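Local coordinates for protein Fe(2+) transporter FeoB (Escherichia coli, PDB 3I8S) that takes up ferrous iron across the inner membrane in a GTP-driven system, its cytosolic G-protein domain probably coupling GTP binding to channel opening, at residues A[104-109]-A[249-254]; A[108-113]-A[173-178]; A[187-192]-A[196-201]; A[204-209]-A[242-247]. All blocks are in the same frame, centred on the assembly; numbering follows the deposited sequence. Where two conformers were deposited one is given.

Contact 1 (A[104-109]-A[249-254]); sequences LTLQLL and YQCIAA
L106 points at C251 and I252, two consecutive residues of the facing helix, and its CD2 meets the sulfur of the cysteine. That is the firm part of this meeting: L106 CD2 lies 3.5 Å from C251 SG. The sulfur stands anti to its own backbone N (chi1 175°), on a CB that already points across the interface. I252 starts off to the flank, and its CG1-CD1 arm then swings in. L106 and I252 run past each other in opposite directions. Their methyl separation is too short to be real, and I252 was modelled in two conformers; the two side chains evidently meet here, but how closely CD1 sits against the leucine is doubtful. Within these two segments the backbones are nearest at L106 CA and I252 CA, 8.2 Å apart. No hydrogen bond crosses the contact. With an alanine here, C251 SG and the I252 arm would probably lose their apolar cover and a gap would open between the two helices. L106 also touches L141 and V175, while I252 leans on L102 and E99, about one and two turns before L106 in helix 98-111. That helix is the crossover between the parallel strands 88-94 and 115-120 of the G domain: T105 and L108 face strand 88-94, and L106 turns outward to helix 240-259 of the helical domain.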
loop_
_atom_site.group_PDB
_atom_site.type_symbol
_atom_site.label_atom_id
_atom_site.label_comp_id
_atom_site.label_asym_id
_atom_site.label_seq_id
_atom_site.Cartn_x
_atom_site.Cartn_y
_atom_site.Cartn_z
ATOM N N LEU A 104 2.644 -2.832 4.533
ATOM C CA LEU A 104 1.668 -1.973 3.868
ATOM C C LEU A 104 1.914 -1.863 2.356
ATOM O O LEU A 104 1.034 -2.049 1.558
ATOM C CB LEU A 104 1.705 -0.574 4.478
ATOM C CG LEU A 104 0.709 0.443 3.896
ATOM C CD1 LEU A 104 -0.766 -0.001 3.970
ATOM C CD2 LEU A 104 0.899 1.815 4.666
ATOM N N THR A 105 3.140 -1.562 1.974
ATOM C CA THR A 105 3.505 -1.484 0.584
ATOM C C THR A 105 3.056 -2.715 -0.228
ATOM O O THR A 105 2.449 -2.579 -1.308
ATOM C CB THR A 105 5.028 -1.295 0.436
ATOM O OG1 THR A 105 5.528 -0.330 1.389
ATOM C CG2 THR A 105 5.326 -0.864 -0.994
ATOM N N LEU A 106 3.356 -3.891 0.279
ATOM C CA LEU A 106 2.979 -5.127 -0.412
ATOM C C LEU A 106 1.480 -5.228 -0.565
ATOM O O LEU A 106 1.012 -5.696 -1.570
ATOM C CB LEU A 106 3.557 -6.369 0.214
ATOM C CG LEU A 106 4.857 -6.843 -0.478
ATOM C CD1 LEU A 106 5.885 -5.762 -0.571
ATOM C CD2 LEU A 106 5.418 -8.127 0.226
ATOM N N GLN A 107 0.712 -4.799 0.443
ATOM C CA GLN A 107 -0.746 -4.820 0.322
ATOM C C GLN A 107 -1.213 -3.928 -0.816
ATOM O O GLN A 107 -2.087 -4.323 -1.584
ATOM C CB GLN A 107 -1.433 -4.411 1.634
ATOM C CG GLN A 107 -1.130 -5.340 2.806
ATOM C CD GLN A 107 -2.391 -5.850 3.536
ATOM O OE1 GLN A 107 -2.940 -5.177 4.425
ATOM N NE2 GLN A 107 -2.849 -7.039 3.152
ATOM N N LEU A 108 -0.652 -2.729 -0.922
ATOM C CA LEU A 108 -0.999 -1.774 -1.984
ATOM C C LEU A 108 -0.680 -2.359 -3.345
ATOM O O LEU A 108 -1.496 -2.290 -4.247
ATOM C CB LEU A 108 -0.258 -0.450 -1.858
ATOM C CG LEU A 108 -0.456 0.269 -0.548
ATOM C CD1 LEU A 108 0.462 1.432 -0.565
ATOM C CD2 LEU A 108 -1.921 0.647 -0.428
ATOM N N LEU A 109 0.486 -2.981 -3.460
ATOM C CA LEU A 109 0.935 -3.554 -4.738
ATOM C C LEU A 109 0.060 -4.750 -5.154
ATOM O O LEU A 109 -0.243 -4.936 -6.335
ATOM C CB LEU A 109 2.421 -3.957 -4.590
ATOM C CG LEU A 109 3.383 -2.774 -4.425
ATOM C CD1 LEU A 109 4.813 -3.268 -4.105
ATOM C CD2 LEU A 109 3.351 -1.903 -5.651
ATOM N N TYR A 249 5.416 -12.229 4.942
ATOM C CA TYR A 249 6.644 -11.943 5.648
ATOM C C TYR A 249 7.874 -12.573 4.964
ATOM O O TYR A 249 8.950 -11.965 4.921
ATOM C CB TYR A 249 6.479 -12.312 7.115
ATOM C CG TYR A 249 5.521 -11.330 7.849
ATOM C CD1 TYR A 249 5.875 -9.994 8.038
ATOM C CD2 TYR A 249 4.275 -11.731 8.313
ATOM C CE1 TYR A 249 5.027 -9.084 8.716
ATOM C CE2 TYR A 249 3.417 -10.838 9.000
ATOM C CZ TYR A 249 3.796 -9.507 9.203
ATOM O OH TYR A 249 2.936 -8.605 9.867
ATOM N N GLN A 250 7.720 -13.773 4.403
ATOM C CA GLN A 250 8.821 -14.425 3.674
ATOM C C GLN A 250 9.276 -13.537 2.522
ATOM O O GLN A 250 10.476 -13.329 2.270
ATOM C CB GLN A 250 8.390 -15.773 3.077
ATOM C CG GLN A 250 9.558 -16.502 2.371
ATOM C CD GLN A 250 9.123 -17.638 1.439
ATOM O OE1 GLN A 250 9.907 -18.541 1.137
ATOM N NE2 GLN A 250 7.903 -17.568 0.953
ATOM N N CYS A 251 8.297 -13.035 1.786
ATOM C CA CYS A 251 8.536 -12.186 0.646
ATOM C C CYS A 251 9.341 -10.932 1.034
ATOM O O CYS A 251 10.372 -10.587 0.411
ATOM C CB CYS A 251 7.205 -11.789 0.032
ATOM S SG CYS A 251 7.404 -10.624 -1.305
ATOM N N ILE A 252 8.870 -10.280 2.090
ATOM C CA ILE A 252 9.477 -9.061 2.631
ATOM C C ILE A 252 10.894 -9.311 3.085
ATOM O O ILE A 252 11.805 -8.574 2.785
ATOM C CB ILE A 252 8.679 -8.541 3.880
ATOM C CG1 ILE A 252 7.329 -7.959 3.486
ATOM C CG2 ILE A 252 9.495 -7.542 4.677
ATOM C CD1 ILE A 252 7.293 -7.235 2.162
ATOM N N ALA A 253 11.071 -10.391 3.833
ATOM C CA ALA A 253 12.359 -10.793 4.330
ATOM C C ALA A 253 13.380 -11.014 3.188
ATOM O O ALA A 253 14.548 -10.612 3.290
ATOM C CB ALA A 253 12.187 -12.073 5.250
ATOM N N ALA A 254 12.924 -11.649 2.106
ATOM C CA ALA A 254 13.782 -11.945 0.949
ATOM C C ALA A 254 14.225 -10.656 0.247
ATOM O O ALA A 254 15.381 -10.523 -0.139
ATOM C CB ALA A 254 13.009 -12.890 -0.022
#

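Contact 2 (A[108-113]-A[173-178]); sequences LLELGI and ELVHYA
This is a mixed contact, a tyrosine-carboxylate hydrogen bond beside a small apolar patch, where the C-terminal end of helix 98-111 meets the irregular linker that leads from the G domain into the helical domain. E110 and Y177 reach for each other from opposite directions. Y177 OH donates to E110 OE2 at 2.9 Å, using the syn lone pair of that oxygen. The carboxylate and the ring are nearly coplanar, 22° apart, and OE2 lies at the ring's edge, 3.0 Å from Y177 CE1. E110 gets there with CG anti to its carbonyl carbon (chi1 -71°) and an extended chain beyond. The phenol is gripped a second time by R248 NE, whose ion pair to E110 OE1 is long and weak; the arginine's charge would probably favour an ionised E110. V175 CG1 lies 3.4 Å above one face of the Y177 ring, toward its rim, covering part of that face. At the apolar end, L174 CD1 rests 3.9 Å from L109 CB. The helix closes in a Schellman motif at G112, whose positive phi suits glycine. Within the linker, H176 ND1 bonds E173 OE1. Around this junction, W203 of helix 198-210 packs on E110 and L206 on Y177, while A247 and C251 of helix 240-259 back V175.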
loop_
_atom_site.group_PDB
_atom_site.type_symbol
_atom_site.label_atom_id
_atom_site.label_comp_id
_atom_site.label_asym_id
_atom_site.label_seq_id
_atom_site.Cartn_x
_atom_site.Cartn_y
_atom_site.Cartn_z
ATOM N N LEU A 108 -0.652 -2.729 -0.922
ATOM C CA LEU A 108 -0.999 -1.774 -1.984
ATOM C C LEU A 108 -0.680 -2.359 -3.345
ATOM O O LEU A 108 -1.496 -2.290 -4.247
ATOM C CB LEU A 108 -0.258 -0.450 -1.858
ATOM C CG LEU A 108 -0.456 0.269 -0.548
ATOM C CD1 LEU A 108 0.462 1.432 -0.565
ATOM C CD2 LEU A 108 -1.921 0.647 -0.428
ATOM N N LEU A 109 0.486 -2.981 -3.460
ATOM C CA LEU A 109 0.935 -3.554 -4.738
ATOM C C LEU A 109 0.060 -4.750 -5.154
ATOM O O LEU A 109 -0.243 -4.936 -6.335
ATOM C CB LEU A 109 2.421 -3.957 -4.590
ATOM C CG LEU A 109 3.383 -2.774 -4.425
ATOM C CD1 LEU A 109 4.813 -3.268 -4.105
ATOM C CD2 LEU A 109 3.351 -1.903 -5.651
ATOM N N GLU A 110 -0.346 -5.552 -4.184
ATOM C CA GLU A 110 -1.237 -6.678 -4.448
ATOM C C GLU A 110 -2.633 -6.248 -4.935
ATOM O O GLU A 110 -3.277 -6.974 -5.708
ATOM C CB GLU A 110 -1.379 -7.565 -3.230
ATOM C CG GLU A 110 -0.176 -8.356 -2.906
ATOM C CD GLU A 110 -0.509 -9.514 -2.010
ATOM O OE1 GLU A 110 -0.969 -9.298 -0.854
ATOM O OE2 GLU A 110 -0.354 -10.637 -2.479
ATOM N N LEU A 111 -3.086 -5.074 -4.493
ATOM C CA LEU A 111 -4.345 -4.489 -4.995
ATOM C C LEU A 111 -4.180 -3.955 -6.408
ATOM O O LEU A 111 -5.164 -3.746 -7.156
ATOM C CB LEU A 111 -4.815 -3.358 -4.055
ATOM C CG LEU A 111 -5.506 -3.893 -2.815
ATOM C CD1 LEU A 111 -5.596 -2.779 -1.754
ATOM C CD2 LEU A 111 -6.877 -4.438 -3.223
ATOM N N GLY A 112 -2.931 -3.729 -6.792
ATOM C CA GLY A 112 -2.636 -3.322 -8.144
ATOM C C GLY A 112 -2.821 -1.840 -8.397
ATOM O O GLY A 112 -2.863 -1.418 -9.558
ATOM N N ILE A 113 -2.948 -1.035 -7.341
ATOM C CA ILE A 113 -3.163 0.408 -7.552
ATOM C C ILE A 113 -1.803 1.034 -7.926
ATOM O O ILE A 113 -0.808 0.671 -7.291
ATOM C CB ILE A 113 -3.634 1.186 -6.270
ATOM C CG1 ILE A 113 -4.628 0.403 -5.400
ATOM C CG2 ILE A 113 -4.136 2.569 -6.693
ATOM C CD1 ILE A 113 -5.878 0.064 -6.046
ATOM N N GLU A 173 6.921 -10.889 -9.588
ATOM C CA GLU A 173 6.544 -11.894 -8.623
ATOM C C GLU A 173 6.636 -11.205 -7.296
ATOM O O GLU A 173 7.690 -10.662 -6.961
ATOM C CB GLU A 173 7.517 -13.052 -8.585
ATOM C CG GLU A 173 7.053 -14.146 -7.613
ATOM C CD GLU A 173 6.321 -15.282 -8.303
ATOM O OE1 GLU A 173 5.638 -16.069 -7.602
ATOM O OE2 GLU A 173 6.465 -15.391 -9.548
ATOM N N LEU A 174 5.566 -11.236 -6.520
ATOM C CA LEU A 174 5.650 -10.688 -5.170
ATOM C C LEU A 174 5.444 -11.836 -4.196
ATOM O O LEU A 174 6.284 -12.728 -4.067
ATOM C CB LEU A 174 4.620 -9.571 -4.977
ATOM C CG LEU A 174 4.843 -8.267 -5.747
ATOM C CD1 LEU A 174 3.553 -7.464 -5.790
ATOM C CD2 LEU A 174 5.999 -7.485 -5.129
ATOM N N VAL A 175 4.305 -11.858 -3.519
ATOM C CA VAL A 175 4.108 -12.883 -2.513
ATOM C C VAL A 175 3.804 -14.182 -3.220
ATOM O O VAL A 175 3.050 -14.221 -4.200
ATOM C CB VAL A 175 3.004 -12.481 -1.514
ATOM C CG1 VAL A 175 2.839 -13.571 -0.464
ATOM C CG2 VAL A 175 3.383 -11.160 -0.863
ATOM N N HIS A 176 4.417 -15.252 -2.743
ATOM C CA HIS A 176 4.221 -16.566 -3.331
ATOM C C HIS A 176 3.352 -17.413 -2.429
ATOM O O HIS A 176 3.843 -18.200 -1.612
ATOM C CB HIS A 176 5.550 -17.283 -3.621
ATOM C CG HIS A 176 5.395 -18.431 -4.563
ATOM N ND1 HIS A 176 5.453 -18.282 -5.930
ATOM C CD2 HIS A 176 5.129 -19.736 -4.337
ATOM C CE1 HIS A 176 5.243 -19.449 -6.509
ATOM N NE2 HIS A 176 5.050 -20.352 -5.562
ATOM N N TYR A 177 2.041 -17.255 -2.591
ATOM C CA TYR A 177 1.085 -18.009 -1.800
ATOM C C TYR A 177 0.948 -19.441 -2.270
ATOM O O TYR A 177 1.039 -19.722 -3.479
ATOM C CB TYR A 177 -0.298 -17.373 -1.884
ATOM C CG TYR A 177 -0.387 -15.962 -1.390
ATOM C CD1 TYR A 177 -0.462 -14.892 -2.277
ATOM C CD2 TYR A 177 -0.366 -15.684 -0.024
ATOM C CE1 TYR A 177 -0.569 -13.584 -1.792
ATOM C CE2 TYR A 177 -0.476 -14.401 0.456
ATOM C CZ TYR A 177 -0.578 -13.354 -0.448
ATOM O OH TYR A 177 -0.686 -12.105 0.056
ATOM N N ALA A 178 0.694 -20.337 -1.309
ATOM C CA ALA A 178 0.403 -21.764 -1.586
ATOM C C ALA A 178 -0.771 -21.875 -2.563
ATOM O O ALA A 178 -1.743 -21.095 -2.445
ATOM C CB ALA A 178 0.117 -22.535 -0.276
#

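Contact 3 (A[187-192]-A[196-201]); sequences SLAKVM and IPLKQR
R201 reaches across to the backbone carbonyl of A189, and the segment that leads up to it starts at I196, whose own carbonyl takes a second bond from the same side chain: R201 NE donates to I196 O at 2.8 Å, nearly straight at 164°. P197 follows as the N-cap of helix 198-210. L198 sets its CD1 loosely against A189 CB, 4.4 Å away, and its CA sits over one face of the R201 guanidinium, toward the rim. This is the corner where two consecutive helices of the FeoB helical domain, 179-191 and 198-210, are joined by a short loop, and R201 ties both sides of it together. Its chain bends at chi3 (-75°), which brings NH1 to A189 O at 3.0 Å. The carbonyl oxygen lies in the guanidinium plane, but NH1 stands above the carbonyl's own plane; M192 N bonds the same oxygen from the opposite face. The aliphatic part is packed as well: R201 CB lies 3.8 Å from A189 CB, and CD 3.7 Å from M192 CB. A leucine in its place has no N-H to offer, so I196 O would probably go without this donor, A189 O would be left with M192 N, and the two helix ends would be freer to part. The extended M192 passes along R201 until its CE comes 3.4 Å from R201 O.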
loop_
_atom_site.group_PDB
_atom_site.type_symbol
_atom_site.label_atom_id
_atom_site.label_comp_id
_atom_site.label_asym_id
_atom_site.label_seq_id
_atom_site.Cartn_x
_atom_site.Cartn_y
_atom_site.Cartn_z
ATOM N N SER A 187 -11.848 -18.674 -6.495
ATOM C CA SER A 187 -13.260 -19.099 -6.464
ATOM C C SER A 187 -14.161 -18.101 -5.731
ATOM O O SER A 187 -15.294 -17.893 -6.133
ATOM C CB SER A 187 -13.415 -20.477 -5.862
ATOM O OG SER A 187 -12.792 -21.400 -6.719
ATOM N N LEU A 188 -13.681 -17.490 -4.651
ATOM C CA LEU A 188 -14.464 -16.448 -4.014
ATOM C C LEU A 188 -14.574 -15.259 -4.939
ATOM O O LEU A 188 -15.676 -14.752 -5.143
ATOM C CB LEU A 188 -13.880 -16.041 -2.659
ATOM C CG LEU A 188 -13.855 -17.136 -1.595
ATOM C CD1 LEU A 188 -13.079 -16.671 -0.329
ATOM C CD2 LEU A 188 -15.259 -17.657 -1.232
ATOM N N ALA A 189 -13.443 -14.854 -5.532
ATOM C CA ALA A 189 -13.387 -13.718 -6.442
ATOM C C ALA A 189 -14.441 -13.818 -7.553
ATOM O O ALA A 189 -15.057 -12.826 -7.915
ATOM C CB ALA A 189 -12.003 -13.611 -7.081
ATOM N N LYS A 190 -14.614 -15.022 -8.089
ATOM C CA LYS A 190 -15.542 -15.259 -9.209
ATOM C C LYS A 190 -16.985 -14.867 -8.900
ATOM O O LYS A 190 -17.731 -14.455 -9.808
ATOM C CB LYS A 190 -15.534 -16.728 -9.604
ATOM C CG LYS A 190 -14.197 -17.275 -10.063
ATOM C CD LYS A 190 -14.328 -18.751 -10.474
ATOM C CE LYS A 190 -13.082 -19.600 -10.149
ATOM N NZ LYS A 190 -13.465 -21.082 -10.055
ATOM N N VAL A 191 -17.353 -15.021 -7.630
ATOM C CA VAL A 191 -18.702 -14.760 -7.115
ATOM C C VAL A 191 -18.980 -13.294 -6.746
ATOM O O VAL A 191 -20.129 -12.886 -6.653
ATOM C CB VAL A 191 -18.927 -15.628 -5.850
ATOM C CG1 VAL A 191 -20.117 -15.154 -5.060
ATOM C CG2 VAL A 191 -19.036 -17.100 -6.244
ATOM N N MET A 192 -17.925 -12.515 -6.526
ATOM C CA MET A 192 -18.033 -11.141 -6.022
ATOM C C MET A 192 -18.616 -10.195 -7.104
ATOM O O MET A 192 -18.706 -10.590 -8.273
ATOM C CB MET A 192 -16.676 -10.632 -5.583
ATOM C CG MET A 192 -16.040 -11.455 -4.476
ATOM S SD MET A 192 -14.498 -10.694 -3.900
ATOM C CE MET A 192 -13.813 -12.017 -2.911
ATOM N N ILE A 196 -15.976 -4.805 -9.714
ATOM C CA ILE A 196 -14.712 -4.703 -8.990
ATOM C C ILE A 196 -13.587 -5.343 -9.797
ATOM O O ILE A 196 -13.696 -6.505 -10.186
ATOM C CB ILE A 196 -14.758 -5.415 -7.592
ATOM C CG1 ILE A 196 -15.911 -4.890 -6.735
ATOM C CG2 ILE A 196 -13.385 -5.290 -6.861
ATOM C CD1 ILE A 196 -16.073 -5.560 -5.366
ATOM N N PRO A 197 -12.469 -4.616 -9.996
ATOM C CA PRO A 197 -11.366 -5.186 -10.735
ATOM C C PRO A 197 -10.987 -6.568 -10.210
ATOM O O PRO A 197 -11.057 -6.817 -8.999
ATOM C CB PRO A 197 -10.225 -4.184 -10.482
ATOM C CG PRO A 197 -10.909 -2.928 -10.307
ATOM C CD PRO A 197 -12.132 -3.270 -9.520
ATOM N N LEU A 198 -10.599 -7.454 -11.115
ATOM C CA LEU A 198 -10.228 -8.813 -10.730
ATOM C C LEU A 198 -9.135 -8.869 -9.682
ATOM O O LEU A 198 -9.233 -9.648 -8.741
ATOM C CB LEU A 198 -9.804 -9.637 -11.939
ATOM C CG LEU A 198 -9.448 -11.116 -11.685
ATOM C CD1 LEU A 198 -10.518 -11.844 -10.881
ATOM C CD2 LEU A 198 -9.222 -11.790 -13.019
ATOM N N LYS A 199 -8.088 -8.070 -9.844
ATOM C CA LYS A 199 -6.986 -8.079 -8.874
ATOM C C LYS A 199 -7.574 -7.835 -7.478
ATOM O O LYS A 199 -7.147 -8.466 -6.500
ATOM C CB LYS A 199 -5.973 -6.974 -9.161
ATOM C CG LYS A 199 -4.925 -7.261 -10.207
ATOM C CD LYS A 199 -3.528 -6.696 -9.807
ATOM C CE LYS A 199 -2.721 -7.675 -8.923
ATOM N NZ LYS A 199 -1.355 -7.180 -8.512
ATOM N N GLN A 200 -8.514 -6.888 -7.395
ATOM C CA GLN A 200 -9.038 -6.473 -6.096
ATOM C C GLN A 200 -9.959 -7.533 -5.536
ATOM O O GLN A 200 -9.984 -7.774 -4.342
ATOM C CB GLN A 200 -9.695 -5.115 -6.180
ATOM C CG GLN A 200 -8.682 -4.034 -6.469
ATOM C CD GLN A 200 -9.272 -2.647 -6.531
ATOM O OE1 GLN A 200 -10.451 -2.448 -6.228
ATOM N NE2 GLN A 200 -8.456 -1.682 -6.912
ATOM N N ARG A 201 -10.693 -8.191 -6.417
ATOM C CA ARG A 201 -11.518 -9.323 -6.014
ATOM C C ARG A 201 -10.642 -10.450 -5.455
ATOM O O ARG A 201 -10.941 -11.035 -4.426
ATOM C CB ARG A 201 -12.377 -9.788 -7.190
ATOM C CG ARG A 201 -13.660 -8.899 -7.360
ATOM C CD ARG A 201 -14.617 -9.426 -8.394
ATOM N NE ARG A 201 -14.171 -9.188 -9.755
ATOM C CZ ARG A 201 -13.851 -10.143 -10.631
ATOM N NH1 ARG A 201 -13.956 -11.417 -10.327
ATOM N NH2 ARG A 201 -13.457 -9.807 -11.850
#

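Contact 4 (A[204-209]-A[242-247]); sequences LGLQML and LHIADA
I244 is the hub of this helix-to-helix packing inside the FeoB helical domain, pushing from helix 240-259 against L206 and L209, which lie nearly one turn apart on helix 198-210. Its closest contacts across are all made by the delta methyl. CG1 is anti to the carbonyl carbon (chi1 -63°) and the arm continues extended, which carries CD1 out toward the other helix. There it reaches the backbone: I244 CD1 is 3.5 Å from L206 O, plain packing of a methyl on a carbonyl oxygen. L209 has its CB directed at the other helix, and that atom touches I244 CD1 at 3.8 Å. L206 behaves differently. Its CB leaves the helix along the flank, and only the end of the side chain comes back toward I244. The backbones of the two segments are nearest at this pair, L206 CA to I244 CA being 7.6 Å, and nothing polar joins the two segments. Neighbours close the core round the three residues: L181 touches I244, A185 leans on L206, and L226, A229 and L233 of helix 226-236 pack on L209. Q207 between the leucines turns to a polar cluster, bonding Q107, R248, D212 and T64. The looser of the two apolar touches is at the leucine tip, where L206 CD2 stands 4.2 Å from I244 CD1.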
loop_
_atom_site.group_PDB
_atom_site.type_symbol
_atom_site.label_atom_id
_atom_site.label_comp_id
_atom_site.label_asym_id
_atom_site.label_seq_id
_atom_site.Cartn_x
_atom_site.Cartn_y
_atom_site.Cartn_z
ATOM N N LEU A 204 -9.319 -9.352 -2.050
ATOM C CA LEU A 204 -10.426 -9.502 -1.109
ATOM C C LEU A 204 -10.634 -10.970 -0.694
ATOM O O LEU A 204 -10.876 -11.248 0.478
ATOM C CB LEU A 204 -11.699 -8.902 -1.668
ATOM C CG LEU A 204 -11.799 -7.384 -1.715
ATOM C CD1 LEU A 204 -13.020 -6.995 -2.555
ATOM C CD2 LEU A 204 -11.816 -6.700 -0.325
ATOM N N GLY A 205 -10.586 -11.882 -1.663
ATOM C CA GLY A 205 -10.679 -13.310 -1.376
ATOM C C GLY A 205 -9.676 -13.765 -0.339
ATOM O O GLY A 205 -10.031 -14.480 0.625
ATOM N N LEU A 206 -8.417 -13.367 -0.540
ATOM C CA LEU A 206 -7.327 -13.747 0.374
ATOM C C LEU A 206 -7.514 -13.090 1.746
ATOM O O LEU A 206 -7.313 -13.724 2.774
ATOM C CB LEU A 206 -5.975 -13.360 -0.222
ATOM C CG LEU A 206 -5.228 -14.372 -1.080
ATOM C CD1 LEU A 206 -3.809 -13.871 -1.324
ATOM C CD2 LEU A 206 -5.204 -15.776 -0.433
ATOM N N GLN A 207 -7.969 -11.825 1.770
ATOM C CA GLN A 207 -8.233 -11.161 3.033
ATOM C C GLN A 207 -9.314 -11.892 3.813
ATOM O O GLN A 207 -9.215 -12.035 5.041
ATOM C CB GLN A 207 -8.618 -9.696 2.816
ATOM C CG GLN A 207 -7.488 -8.893 2.243
ATOM C CD GLN A 207 -6.387 -8.746 3.244
ATOM O OE1 GLN A 207 -5.274 -9.176 3.025
ATOM N NE2 GLN A 207 -6.715 -8.118 4.387
ATOM N N MET A 208 -10.341 -12.372 3.117
ATOM C CA MET A 208 -11.440 -13.060 3.801
ATOM C C MET A 208 -10.956 -14.401 4.385
ATOM O O MET A 208 -11.324 -14.784 5.498
ATOM C CB MET A 208 -12.600 -13.316 2.835
ATOM C CG MET A 208 -13.356 -12.079 2.343
ATOM S SD MET A 208 -14.524 -12.556 1.040
ATOM C CE MET A 208 -15.658 -13.518 2.001
ATOM N N LEU A 209 -10.152 -15.108 3.623
ATOM C CA LEU A 209 -9.552 -16.367 4.101
ATOM C C LEU A 209 -8.623 -16.143 5.315
ATOM O O LEU A 209 -8.529 -16.997 6.188
ATOM C CB LEU A 209 -8.763 -17.037 2.977
ATOM C CG LEU A 209 -9.586 -17.477 1.756
ATOM C CD1 LEU A 209 -8.693 -17.861 0.558
ATOM C CD2 LEU A 209 -10.515 -18.617 2.142
ATOM N N LEU A 242 -2.439 -18.428 8.765
ATOM C CA LEU A 242 -1.044 -18.179 9.065
ATOM C C LEU A 242 -0.158 -18.376 7.840
ATOM O O LEU A 242 0.876 -17.703 7.712
ATOM C CB LEU A 242 -0.593 -19.115 10.164
ATOM C CG LEU A 242 0.785 -18.982 10.803
ATOM C CD1 LEU A 242 1.155 -17.532 11.000
ATOM C CD2 LEU A 242 0.810 -19.749 12.133
ATOM N N HIS A 243 -0.532 -19.301 6.949
ATOM C CA HIS A 243 0.220 -19.444 5.687
ATOM C C HIS A 243 0.155 -18.191 4.815
ATOM O O HIS A 243 1.125 -17.860 4.122
ATOM C CB HIS A 243 -0.266 -20.637 4.865
ATOM C CG HIS A 243 0.206 -21.959 5.377
ATOM N ND1 HIS A 243 1.315 -22.606 4.872
ATOM C CD2 HIS A 243 -0.291 -22.764 6.339
ATOM C CE1 HIS A 243 1.476 -23.757 5.500
ATOM N NE2 HIS A 243 0.517 -23.872 6.403
ATOM N N ILE A 244 -0.997 -17.527 4.802
ATOM C CA ILE A 244 -1.174 -16.249 4.078
ATOM C C ILE A 244 -0.186 -15.245 4.647
ATOM O O ILE A 244 0.619 -14.689 3.922
ATOM C CB ILE A 244 -2.619 -15.712 4.164
ATOM C CG1 ILE A 244 -3.606 -16.663 3.504
ATOM C CG2 ILE A 244 -2.754 -14.320 3.476
ATOM C CD1 ILE A 244 -5.110 -16.301 3.769
ATOM N N ALA A 245 -0.210 -15.065 5.966
ATOM C CA ALA A 245 0.674 -14.087 6.625
ATOM C C ALA A 245 2.142 -14.429 6.425
ATOM O O ALA A 245 2.944 -13.535 6.113
ATOM C CB ALA A 245 0.331 -13.967 8.123
ATOM N N ASP A 246 2.485 -15.716 6.557
ATOM C CA ASP A 246 3.869 -16.178 6.494
ATOM C C ASP A 246 4.429 -15.944 5.073
ATOM O O ASP A 246 5.565 -15.508 4.923
ATOM C CB ASP A 246 3.986 -17.662 6.918
ATOM C CG ASP A 246 4.062 -17.853 8.455
ATOM O OD1 ASP A 246 4.369 -16.884 9.189
ATOM O OD2 ASP A 246 3.840 -18.993 8.943
ATOM N N ALA A 247 3.613 -16.196 4.046
ATOM C CA ALA A 247 4.023 -15.917 2.651
ATOM C C ALA A 247 4.436 -14.437 2.518
ATOM O O ALA A 247 5.459 -14.115 1.920
ATOM C CB ALA A 247 2.912 -16.252 1.652
#

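In the fold
Contacts 1 and 4 are the buried ones, both apolar and both on helix 240-259, which meets the G domain at 249-254 and helix 198-210 of its own domain at 242-247. Contact 2 runs between them and is only partly buried; its linker touches both, with V175 on L106 and on A247, and its chemistry is accordingly mixed. Contact 3 lies farthest out, about 19 Å from the chain's centre to its own, and relies on an arginine reaching backbone carbonyls at a loop. It shares helix 198-210 with contact 4, and M192 packs its CE against G205 and M208. Helix 98-111 serves contacts 1 and 2, and I113, just past its end, touches Q200 of contact 3.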